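Local coordinates for protein cellulase IBT99 (Metagenomes, PDB 6WBT) that probably hydrolyses 6-phospho-alpha-glucosides as a family 4 glycosidase, holding NAD, a manganese ion and glucose 6-phosphate in its pocket, at residues H246-I254 with T265-I276; N347-D355 with G376-E387. One frame throughout, in Å; residues are numbered along the deposited sequence.

Contact 1: residues H246-I254 with T265-I276; sequences HTFKNSALI and TYWQYYLMPDSI. With G6P (6-O-phosphono-alpha-D-glucopyranose), chain F.
Ile254 packs its side chain on Trp267, Leu271 and Met272 because its CG1 lies anti to the carbonyl carbon (chi1 -60°) and the chain stays extended to CD1. The two branches therefore go different ways: CG2 packs on CD1 of Leu271 at 3.7 Å, whereas CG1 takes the selenium SE of the selenomethionine Met272 at 3.8 Å. Beyond them, CD1 of Ile254 reaches CB of Trp267, 3.8 Å away, and also comes near the backbone N of Gln268. Met272 bends at its last torsion, which brings CE to 4.2 Å from CB of Leu253.

With CG opposite its own backbone N (chi1 180°) and an extended chain beyond, Gln268 carries its amide in among His246, Thr247 and Asn250. The plane of that amide is turned 37° from the His246 ring, and one face of the ring is taken, off-centre, by the side chain of Asn250. Next to this group the methyls CG2 of Thr247 and CG2 of Thr265 touch at 3.5 Å, and OG1 of Thr265 sits at the edge of the Phe248 ring, 3.7 Å from CE1.

Tyr266 points the other way, into the sugar site, where O3 of glucose 6-phosphate donates a 3.2 Å hydrogen bond to its OH. This is a buried packing of short helical turns in the C-terminal domain, and the second subunit packs on Leu271 and Met272. Helix 173-184 lies against Phe248, Thr265 and Tyr266, while Trp267 rests on helix 380-402 and bonds through NE1 to Gly203 O of strand 202-210.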
# COMPACT_ATOMS: atom_id res chain seq x y z
N HIS A 246 -8.89 13.09 39.05
CA HIS A 246 -9.36 13.95 37.97
C HIS A 246 -8.97 13.39 36.61
O HIS A 246 -9.71 13.57 35.63
CB HIS A 246 -8.81 15.36 38.15
CG HIS A 246 -9.06 16.27 36.99
ND1 HIS A 246 -10.19 17.06 36.89
CD2 HIS A 246 -8.33 16.51 35.88
CE1 HIS A 246 -10.14 17.75 35.77
NE2 HIS A 246 -9.02 17.44 35.13
N THR A 247 -7.82 12.72 36.52
CA THR A 247 -7.36 12.19 35.24
C THR A 247 -8.21 11.00 34.80
O THR A 247 -8.54 10.88 33.62
CB THR A 247 -5.89 11.80 35.35
OG1 THR A 247 -5.16 12.84 36.00
CG2 THR A 247 -5.30 11.59 33.97
N PHE A 248 -8.57 10.12 35.74
CA PHE A 248 -9.38 8.96 35.37
C PHE A 248 -10.84 9.35 35.15
O PHE A 248 -11.51 8.76 34.29
CB PHE A 248 -9.28 7.89 36.45
CG PHE A 248 -7.97 7.15 36.46
CD1 PHE A 248 -7.24 6.99 35.29
CD2 PHE A 248 -7.47 6.62 37.64
CE1 PHE A 248 -6.03 6.31 35.30
CE2 PHE A 248 -6.27 5.94 37.65
CZ PHE A 248 -5.55 5.79 36.49
N LYS A 249 -11.35 10.32 35.91
CA LYS A 249 -12.75 10.71 35.80
C LYS A 249 -13.04 11.55 34.56
O LYS A 249 -14.21 11.72 34.21
CB LYS A 249 -13.17 11.48 37.06
CG LYS A 249 -14.66 11.47 37.33
CD LYS A 249 -14.99 12.12 38.66
CE LYS A 249 -14.41 11.33 39.82
NZ LYS A 249 -14.98 9.96 39.92
N ASN A 250 -12.01 12.07 33.89
CA ASN A 250 -12.22 12.81 32.65
C ASN A 250 -12.54 11.90 31.47
O ASN A 250 -13.02 12.39 30.44
CB ASN A 250 -10.99 13.66 32.32
CG ASN A 250 -11.15 15.10 32.77
OD1 ASN A 250 -10.73 15.47 33.86
ND2 ASN A 250 -11.75 15.92 31.91
N SER A 251 -12.28 10.60 31.59
CA SER A 251 -12.58 9.67 30.51
C SER A 251 -14.07 9.48 30.28
O SER A 251 -14.45 8.89 29.26
CB SER A 251 -11.92 8.31 30.79
OG SER A 251 -10.52 8.44 30.91
N ALA A 252 -14.92 9.96 31.20
CA ALA A 252 -16.36 9.82 31.02
C ALA A 252 -16.85 10.63 29.83
O ALA A 252 -17.70 10.17 29.06
CB ALA A 252 -17.08 10.25 32.30
N LEU A 253 -16.33 11.85 29.66
CA LEU A 253 -16.75 12.68 28.53
C LEU A 253 -16.26 12.11 27.21
O LEU A 253 -17.00 12.09 26.22
CB LEU A 253 -16.23 14.11 28.72
CG LEU A 253 -16.94 15.02 29.73
CD1 LEU A 253 -18.45 14.97 29.54
CD2 LEU A 253 -16.56 14.69 31.17
N ILE A 254 -15.02 11.62 27.17
CA ILE A 254 -14.47 11.08 25.93
C ILE A 254 -15.18 9.78 25.55
O ILE A 254 -15.48 9.55 24.38
CB ILE A 254 -12.95 10.89 26.06
CG1 ILE A 254 -12.27 12.23 26.35
CG2 ILE A 254 -12.38 10.26 24.79
CD1 ILE A 254 -10.76 12.14 26.46
N THR A 265 -6.14 6.94 28.66
CA THR A 265 -6.28 8.04 29.61
C THR A 265 -5.70 9.34 29.06
O THR A 265 -6.27 10.42 29.26
CB THR A 265 -5.61 7.66 30.94
OG1 THR A 265 -6.48 6.81 31.69
CG2 THR A 265 -5.27 8.89 31.75
N TYR A 266 -4.59 9.25 28.31
CA TYR A 266 -3.88 10.44 27.86
C TYR A 266 -4.60 11.20 26.75
O TYR A 266 -4.08 12.24 26.32
CB TYR A 266 -2.47 10.07 27.41
CG TYR A 266 -1.48 10.02 28.55
CD1 TYR A 266 -0.79 11.16 28.94
CD2 TYR A 266 -1.23 8.84 29.23
CE1 TYR A 266 0.12 11.12 29.98
CE2 TYR A 266 -0.32 8.79 30.27
CZ TYR A 266 0.35 9.93 30.64
OH TYR A 266 1.26 9.89 31.68
N TRP A 267 -5.75 10.73 26.27
CA TRP A 267 -6.55 11.55 25.37
C TRP A 267 -7.12 12.79 26.06
O TRP A 267 -7.69 13.65 25.39
CB TRP A 267 -7.69 10.73 24.77
CG TRP A 267 -7.24 9.78 23.71
CD1 TRP A 267 -7.08 8.43 23.83
CD2 TRP A 267 -6.88 10.11 22.36
NE1 TRP A 267 -6.64 7.90 22.64
CE2 TRP A 267 -6.51 8.91 21.72
CE3 TRP A 267 -6.84 11.30 21.63
CZ2 TRP A 267 -6.11 8.87 20.39
CZ3 TRP A 267 -6.44 11.26 20.31
CH2 TRP A 267 -6.08 10.05 19.70
N GLN A 268 -6.98 12.87 27.39
CA GLN A 268 -7.44 14.04 28.13
C GLN A 268 -6.75 15.32 27.67
O GLN A 268 -7.36 16.39 27.71
CB GLN A 268 -7.18 13.80 29.62
CG GLN A 268 -7.60 14.93 30.54
CD GLN A 268 -6.96 14.80 31.91
OE1 GLN A 268 -7.50 15.29 32.91
NE2 GLN A 268 -5.80 14.16 31.96
N TYR A 269 -5.50 15.22 27.21
CA TYR A 269 -4.73 16.40 26.83
C TYR A 269 -4.83 16.73 25.35
O TYR A 269 -4.62 17.89 24.97
CB TYR A 269 -3.26 16.21 27.21
CG TYR A 269 -3.06 15.71 28.62
CD1 TYR A 269 -2.63 14.40 28.85
CD2 TYR A 269 -3.30 16.52 29.71
CE1 TYR A 269 -2.45 13.93 30.14
CE2 TYR A 269 -3.13 16.06 31.00
CZ TYR A 269 -2.70 14.77 31.21
OH TYR A 269 -2.52 14.30 32.49
N TYR A 270 -5.14 15.75 24.50
CA TYR A 270 -5.27 16.00 23.06
C TYR A 270 -6.68 16.41 22.68
O TYR A 270 -6.87 17.41 21.97
CB TYR A 270 -4.85 14.76 22.28
CG TYR A 270 -3.37 14.46 22.34
CD1 TYR A 270 -2.48 15.08 21.46
CD2 TYR A 270 -2.85 13.57 23.27
CE1 TYR A 270 -1.13 14.81 21.51
CE2 TYR A 270 -1.50 13.30 23.32
CZ TYR A 270 -0.64 13.92 22.45
OH TYR A 270 0.71 13.65 22.50
N LEU A 271 -7.68 15.66 23.13
CA LEU A 271 -9.07 15.99 22.80
C LEU A 271 -9.62 17.13 23.64
O LEU A 271 -10.58 17.79 23.21
CB LEU A 271 -9.95 14.75 22.98
CG LEU A 271 -9.64 13.56 22.07
CD1 LEU A 271 -10.56 12.40 22.37
CD2 LEU A 271 -9.74 13.97 20.61
N MSE A 272 -9.04 17.39 24.81
CA MSE A 272 -9.52 18.47 25.67
C MSE A 272 -8.40 19.34 26.23
O MSE A 272 -8.19 19.37 27.44
CB MSE A 272 -10.34 17.88 26.83
CG MSE A 272 -11.47 16.96 26.39
SE MSE A 272 -12.11 15.78 27.81
CE MSE A 272 -13.21 17.05 28.80
N PRO A 273 -7.66 20.05 25.36
CA PRO A 273 -6.64 20.96 25.88
C PRO A 273 -7.22 22.17 26.58
O PRO A 273 -6.55 22.76 27.44
CB PRO A 273 -5.86 21.36 24.62
CG PRO A 273 -6.84 21.21 23.52
CD PRO A 273 -7.68 20.02 23.89
N ASP A 274 -8.45 22.57 26.25
CA ASP A 274 -9.08 23.70 26.93
C ASP A 274 -9.27 23.41 28.41
O ASP A 274 -8.93 24.23 29.27
CB ASP A 274 -10.42 24.03 26.27
CG ASP A 274 -10.28 24.96 25.09
OD1 ASP A 274 -9.16 25.46 24.85
OD2 ASP A 274 -11.29 25.20 24.39
N SER A 275 -9.82 22.24 28.74
CA SER A 275 -10.11 21.91 30.13
C SER A 275 -8.86 21.55 30.93
O SER A 275 -8.97 21.35 32.15
CB SER A 275 -11.10 20.75 30.19
OG SER A 275 -10.56 19.58 29.60
N ILE A 276 -7.70 21.48 30.30
CA ILE A 276 -6.46 21.14 30.99
C ILE A 276 -5.63 22.38 31.30
O ILE A 276 -5.04 22.48 32.38
CB ILE A 276 -5.65 20.11 30.17
CG1 ILE A 276 -6.42 18.79 30.09
CG2 ILE A 276 -4.28 19.88 30.78
CD1 ILE A 276 -6.85 18.28 31.44
C1 G6P F . 1.83 6.37 34.10
C2 G6P F . 2.30 6.88 32.74
C3 G6P F . 3.64 7.60 32.85
C4 G6P F . 3.59 8.64 33.96
C5 G6P F . 3.13 7.98 35.25
C6 G6P F . 3.10 8.96 36.43
O1 G6P F . 2.72 5.34 34.55
O2 G6P F . 2.42 5.78 31.83
O3 G6P F . 3.95 8.22 31.60
O4 G6P F . 4.89 9.21 34.14
O5 G6P F . 1.83 7.43 35.05
O6 G6P F . 3.65 10.22 36.06
P G6P F . 4.04 11.28 37.20
O1P G6P F . 3.61 12.61 36.63
O2P G6P F . 5.53 11.12 37.37
O3P G6P F . 3.23 10.83 38.39

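Contact 2: residues N347-D355 with G376-E387; sequences NGAIENLSD and GSIPRFYKGLIE
Asn352 reaches across to Ser377 and Ile378 from a type I beta turn, Ile350 to Leu353, in the loop that joins antiparallel strands 338-345 and 358-366. Its CB lies 3.9 Å from CD of Lys383, against the aliphatic part of that side chain. CG comes next, close to the backbone of Ser377 and Ile378, and there the amide forks. OD1 accepts the N-H of Ile378 at 2.7 Å, the donor tilted 29° from the carbonyl plane; ND2 comes up beside CB and OG of Ser377. The amide thus grips the chain just ahead of Pro379, the N-cap of helix 380-402.

Two backbone bonds hold the other end of the contact. Gly376 N gives its hydrogen to Ala349 O at 3.1 Å, and Gly376 O receives the N-H of Glu351. Beside these links CG2 of Ile350 packs on CG2 of Ile378 at 3.8 Å, and both side chains also touch Phe197 of strand 192-197. Further along the helix Leu353 crosses Ile386 at about a right angle, CD1 to CG2 at 3.7 Å, while its CD2 runs alongside Glu387.

One turn apart on the helix, Lys383 NZ and Glu387 OE2 form a salt bridge of 3.1 Å, met on the anti side of the carboxylate and tilted out of its plane; Lys383 also has a long, weak ion pair with Glu387 of the second subunit. The other oxygen, OE1 of Glu387, accepts from a water that in turn takes the N-H of Ser354 at 3.1 Å from its N.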
# COMPACT_ATOMS: atom_id res chain seq x y z
N ASN A 347 5.06 -1.77 10.04
CA ASN A 347 5.44 -2.66 8.95
C ASN A 347 4.27 -3.52 8.50
O ASN A 347 4.42 -4.70 8.16
CB ASN A 347 6.64 -3.53 9.35
CG ASN A 347 7.93 -2.74 9.43
OD1 ASN A 347 8.15 -1.79 8.67
ND2 ASN A 347 8.81 -3.13 10.35
N GLY A 348 3.07 -2.93 8.50
CA GLY A 348 1.88 -3.62 8.06
C GLY A 348 1.00 -4.18 9.16
O GLY A 348 -0.04 -4.77 8.86
N ALA A 349 1.40 -4.02 10.43
CA ALA A 349 0.55 -4.48 11.53
C ALA A 349 -0.79 -3.77 11.52
O ALA A 349 -1.85 -4.41 11.52
CB ALA A 349 1.27 -4.27 12.86
N ILE A 350 -0.77 -2.44 11.50
CA ILE A 350 -1.95 -1.63 11.23
C ILE A 350 -1.81 -1.14 9.80
O ILE A 350 -0.93 -0.34 9.48
CB ILE A 350 -2.07 -0.46 12.22
CG1 ILE A 350 -2.09 -0.98 13.66
CG2 ILE A 350 -3.33 0.35 11.93
CD1 ILE A 350 -2.20 0.11 14.71
N GLU A 351 -2.70 -1.62 8.92
CA GLU A 351 -2.48 -1.47 7.48
C GLU A 351 -2.58 -0.02 7.04
O GLU A 351 -1.83 0.42 6.15
CB GLU A 351 -3.48 -2.33 6.71
CG GLU A 351 -2.84 -3.25 5.68
CD GLU A 351 -3.82 -3.73 4.62
OE1 GLU A 351 -3.64 -3.37 3.44
OE2 GLU A 351 -4.77 -4.45 4.98
N ASN A 352 -3.50 0.75 7.62
CA ASN A 352 -3.71 2.13 7.18
C ASN A 352 -2.57 3.06 7.56
O ASN A 352 -2.61 4.24 7.18
CB ASN A 352 -5.02 2.68 7.75
CG ASN A 352 -5.96 1.59 8.21
OD1 ASN A 352 -5.77 1.01 9.28
ND2 ASN A 352 -6.98 1.31 7.41
N LEU A 353 -1.56 2.59 8.30
CA LEU A 353 -0.50 3.45 8.79
C LEU A 353 0.82 3.14 8.08
O LEU A 353 0.99 2.08 7.47
CB LEU A 353 -0.33 3.29 10.30
CG LEU A 353 -1.56 3.67 11.13
CD1 LEU A 353 -1.32 3.41 12.60
CD2 LEU A 353 -1.92 5.13 10.88
N SER A 354 1.75 4.09 8.18
CA SER A 354 3.05 3.95 7.55
C SER A 354 3.85 2.83 8.22
O SER A 354 3.53 2.36 9.31
CB SER A 354 3.82 5.27 7.62
OG SER A 354 3.12 6.30 6.95
N ASP A 355 4.92 2.41 7.53
CA ASP A 355 5.71 1.29 8.04
C ASP A 355 6.51 1.69 9.28
O ASP A 355 6.57 0.93 10.25
CB ASP A 355 6.65 0.78 6.95
CG ASP A 355 5.94 0.57 5.62
OD1 ASP A 355 4.75 0.93 5.52
OD2 ASP A 355 6.58 0.05 4.68
N GLY A 376 -4.82 -5.21 11.53
CA GLY A 376 -5.67 -4.90 10.40
C GLY A 376 -5.92 -3.42 10.25
O GLY A 376 -5.17 -2.57 10.74
N SER A 377 -7.01 -3.10 9.56
CA SER A 377 -7.37 -1.72 9.29
C SER A 377 -8.15 -1.12 10.46
O SER A 377 -8.94 -1.80 11.11
CB SER A 377 -8.18 -1.62 8.01
OG SER A 377 -7.35 -1.75 6.87
N ILE A 378 -7.92 0.17 10.71
CA ILE A 378 -8.64 0.90 11.75
C ILE A 378 -9.53 1.93 11.08
O ILE A 378 -9.22 2.40 9.97
CB ILE A 378 -7.66 1.56 12.74
CG1 ILE A 378 -6.78 2.59 12.03
CG2 ILE A 378 -6.80 0.50 13.42
CD1 ILE A 378 -5.81 3.31 12.95
N PRO A 379 -10.66 2.30 11.68
CA PRO A 379 -11.58 3.25 11.03
C PRO A 379 -10.95 4.63 10.85
O PRO A 379 -9.86 4.93 11.35
CB PRO A 379 -12.79 3.29 11.97
CG PRO A 379 -12.31 2.71 13.26
CD PRO A 379 -11.23 1.74 12.92
N ARG A 380 -11.68 5.49 10.14
CA ARG A 380 -11.11 6.74 9.66
C ARG A 380 -10.80 7.70 10.80
O ARG A 380 -9.75 8.35 10.80
CB ARG A 380 -12.06 7.40 8.65
CG ARG A 380 -11.71 8.84 8.30
CD ARG A 380 -12.69 9.44 7.31
NE ARG A 380 -12.34 9.15 5.93
CZ ARG A 380 -12.88 8.18 5.20
NH1 ARG A 380 -13.82 7.40 5.73
NH2 ARG A 380 -12.50 7.99 3.95
N PHE A 381 -11.70 7.82 11.78
CA PHE A 381 -11.51 8.79 12.85
C PHE A 381 -10.23 8.54 13.64
O PHE A 381 -9.60 9.48 14.12
CB PHE A 381 -12.71 8.80 13.79
CG PHE A 381 -12.51 9.62 15.03
CD1 PHE A 381 -12.39 10.99 14.95
CD2 PHE A 381 -12.44 9.01 16.28
CE1 PHE A 381 -12.20 11.75 16.09
CE2 PHE A 381 -12.26 9.77 17.42
CZ PHE A 381 -12.13 11.14 17.33
N TYR A 382 -9.84 7.27 13.78
CA TYR A 382 -8.64 6.94 14.53
C TYR A 382 -7.39 6.88 13.65
O TYR A 382 -6.28 6.99 14.18
CB TYR A 382 -8.84 5.60 15.25
CG TYR A 382 -10.12 5.57 16.05
CD1 TYR A 382 -10.17 6.08 17.33
CD2 TYR A 382 -11.29 5.05 15.50
CE1 TYR A 382 -11.34 6.07 18.06
CE2 TYR A 382 -12.46 5.03 16.22
CZ TYR A 382 -12.48 5.54 17.50
OH TYR A 382 -13.65 5.53 18.23
N LYS A 383 -7.56 6.72 12.34
CA LYS A 383 -6.42 6.84 11.43
C LYS A 383 -5.94 8.29 11.36
O LYS A 383 -4.74 8.55 11.48
CB LYS A 383 -6.81 6.34 10.04
CG LYS A 383 -5.79 6.68 8.96
CD LYS A 383 -6.32 6.32 7.58
CE LYS A 383 -5.38 6.80 6.48
NZ LYS A 383 -4.03 6.19 6.57
N GLY A 384 -6.86 9.23 11.18
CA GLY A 384 -6.47 10.62 11.05
C GLY A 384 -5.82 11.19 12.29
O GLY A 384 -4.94 12.04 12.21
N LEU A 385 -6.25 10.72 13.47
CA LEU A 385 -5.62 11.17 14.71
C LEU A 385 -4.20 10.62 14.84
O LEU A 385 -3.29 11.34 15.26
CB LEU A 385 -6.47 10.75 15.91
CG LEU A 385 -7.76 11.54 16.15
CD1 LEU A 385 -8.58 10.91 17.26
CD2 LEU A 385 -7.43 12.99 16.49
N ILE A 386 -4.00 9.35 14.48
CA ILE A 386 -2.67 8.76 14.57
C ILE A 386 -1.77 9.31 13.47
O ILE A 386 -0.56 9.50 13.69
CB ILE A 386 -2.76 7.23 14.52
CG1 ILE A 386 -3.54 6.70 15.73
CG2 ILE A 386 -1.38 6.60 14.48
CD1 ILE A 386 -3.76 5.20 15.71
N GLU A 387 -2.32 9.59 12.29
CA GLU A 387 -1.51 10.14 11.20
C GLU A 387 -0.93 11.50 11.57
O GLU A 387 0.20 11.82 11.20
CB GLU A 387 -2.35 10.25 9.92
CG GLU A 387 -2.61 8.92 9.22
CD GLU A 387 -1.39 8.38 8.50
OE1 GLU A 387 -0.35 9.06 8.47
OE2 GLU A 387 -1.48 7.26 7.95
O HOH W 1 -0.12 6.20 6.09
O HOH W 2 1.72 6.86 9.67

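In the fold
From the N terminus, the chain first lays down the strands of the nucleotide-binding half, then enters the C-terminal domain, where both contacts lie. Contact 1 closes first, over a ten-residue connection that includes strand 262-263. Contact 2 opens later, and its twenty intervening residues carry strands 358-366 and 369-372 at one edge of the large mixed sheet. The two are in series, neither nested nor crossed, with centres about 23 Å apart. Helix 380-402 links them: it begins in contact 2, and CD1 of Leu385 packs on CH2 of Trp267 from contact 1 at 3.6 Å. Both contacts also touch the second subunit, so the segment carrying Tyr266, the sheet-edge loop and the subunit interface are tied together.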